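Local coordinates for protein Atg5 (Kluyveromyces marxianus, PDB 3VQI) that takes part in autophagic vesicle formation and cytoplasm-to-vacuole transport, carrying ubiquitin folds and forming the autophagy-essential conjugate with Atg12, at residues R203-T206 with A210-Q213. Sequence-based numbering, arbitrary orientation.
Sequences RVWT and AVLQ
Gln-213 OE1 is gripped by two nitrogens of one guanidinium: Arg-203 NE donates to it over 2.7 Å, and Arg-203 NH2 reaches the same oxygen at 3.0 Å. The oxygen sits at the guanidinium edge, near its plane, while both donors come from one face of the amide, whose plane is turned 35° from theirs. The two side chains lie alongside each other, pointing the same way; with Gln-213 CG anti to its own N (chi1 -159°) and the rest extended, the amide draws level with the arginine head. The pair illustrates how side chains just past the last backbone bridge can continue cross-strand pairing. A leucine in place of Arg-203 would probably leave Gln-213 OE1 without both donors, and Gln-146 and Tyr-270 without theirs.

Between the backbones, Val-204 and Leu-212 form an antiparallel hydrogen-bonded pair, Val-204 N to Leu-212 O and Leu-212 N to Val-204 O both measuring 2.8 Å. Trp-205 and Val-211 follow as a non-hydrogen-bonded pair, with Val-211 CG1 placed over the indole's six-membered ring, though implausibly close as modelled. At the turn end, Thr-206 N donates to Ala-210 O (2.9 Å) and Ala-210 N to Thr-206 OG1 (3.0 Å), a hydroxyl also bonded to Asn-208. Strand 269-272 runs parallel to 202-205 on its other side; antiparallel 202-205 and 211-212, joined by a short turn, form the first beta hairpin of the ubiquitin-like UblB domain.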
loop_
_atom_site.group_PDB
_atom_site.type_symbol
_atom_site.label_atom_id
_atom_site.label_comp_id
_atom_site.label_asym_id
_atom_site.label_seq_id
_atom_site.Cartn_x
_atom_site.Cartn_y
_atom_site.Cartn_z
ATOM N N ARG A 203 -4.308 -1.320 11.131
ATOM C CA ARG A 203 -5.459 -1.034 10.291
ATOM C C ARG A 203 -6.026 -2.348 9.821
ATOM O O ARG A 203 -5.297 -3.206 9.318
ATOM C CB ARG A 203 -5.053 -0.154 9.111
ATOM C CG ARG A 203 -4.873 1.299 9.509
ATOM C CD ARG A 203 -4.295 2.132 8.389
ATOM N NE ARG A 203 -4.203 3.531 8.785
ATOM C CZ ARG A 203 -3.613 4.471 8.059
ATOM N NH1 ARG A 203 -3.056 4.161 6.895
ATOM N NH2 ARG A 203 -3.594 5.722 8.494
ATOM N N VAL A 204 -7.330 -2.510 10.009
ATOM C CA VAL A 204 -7.997 -3.741 9.619
ATOM C C VAL A 204 -9.009 -3.485 8.513
ATOM O O VAL A 204 -9.707 -2.471 8.529
ATOM C CB VAL A 204 -8.733 -4.369 10.823
ATOM C CG1 VAL A 204 -9.234 -5.759 10.460
ATOM C CG2 VAL A 204 -7.809 -4.423 12.029
ATOM N N TRP A 205 -9.073 -4.401 7.551
ATOM C CA TRP A 205 -10.016 -4.280 6.442
ATOM C C TRP A 205 -11.167 -5.226 6.687
ATOM O O TRP A 205 -10.956 -6.389 7.037
ATOM C CB TRP A 205 -9.371 -4.638 5.101
ATOM C CG TRP A 205 -8.399 -3.625 4.593
ATOM C CD1 TRP A 205 -7.037 -3.658 4.717
ATOM C CD2 TRP A 205 -8.707 -2.425 3.864
ATOM N NE1 TRP A 205 -6.479 -2.560 4.106
ATOM C CE2 TRP A 205 -7.476 -1.789 3.574
ATOM C CE3 TRP A 205 -9.899 -1.829 3.429
ATOM C CZ2 TRP A 205 -7.409 -0.581 2.862
ATOM C CZ3 TRP A 205 -9.829 -0.632 2.722
ATOM C CH2 TRP A 205 -8.590 -0.022 2.445
ATOM N N THR A 206 -12.383 -4.720 6.511
ATOM C CA THR A 206 -13.589 -5.516 6.696
ATOM C C THR A 206 -13.886 -6.307 5.431
ATOM O O THR A 206 -13.142 -6.237 4.449
ATOM C CB THR A 206 -14.790 -4.629 6.983
ATOM O OG1 THR A 206 -14.972 -3.705 5.898
ATOM C CG2 THR A 206 -14.577 -3.866 8.270
ATOM N N ALA A 210 -13.753 -1.732 4.020
ATOM C CA ALA A 210 -13.689 -0.526 4.835
ATOM C C ALA A 210 -12.514 -0.718 5.801
ATOM O O ALA A 210 -12.217 -1.853 6.188
ATOM C CB ALA A 210 -14.994 -0.349 5.617
ATOM N N VAL A 211 -11.843 0.373 6.182
ATOM C CA VAL A 211 -10.716 0.279 7.118
ATOM C C VAL A 211 -10.973 0.817 8.507
ATOM O O VAL A 211 -11.443 1.935 8.680
ATOM C CB VAL A 211 -9.429 1.016 6.638
ATOM C CG1 VAL A 211 -8.561 0.080 5.877
ATOM C CG2 VAL A 211 -9.779 2.230 5.808
ATOM N N LEU A 212 -10.634 0.005 9.494
ATOM C CA LEU A 212 -10.757 0.389 10.883
ATOM C C LEU A 212 -9.329 0.625 11.359
ATOM O O LEU A 212 -8.388 -0.039 10.898
ATOM C CB LEU A 212 -11.400 -0.738 11.704
ATOM C CG LEU A 212 -12.908 -0.998 11.541
ATOM C CD1 LEU A 212 -13.222 -1.487 10.141
ATOM C CD2 LEU A 212 -13.352 -2.032 12.549
ATOM N N GLN A 213 -9.160 1.593 12.253
ATOM C CA GLN A 213 -7.849 1.875 12.805
ATOM C C GLN A 213 -7.960 1.738 14.324
ATOM O O GLN A 213 -7.990 2.727 15.063
ATOM C CB GLN A 213 -7.376 3.269 12.405
ATOM C CG GLN A 213 -5.869 3.421 12.506
ATOM C CD GLN A 213 -5.378 4.724 11.926
ATOM O OE1 GLN A 213 -5.423 4.937 10.714
ATOM N NE2 GLN A 213 -4.910 5.614 12.791
#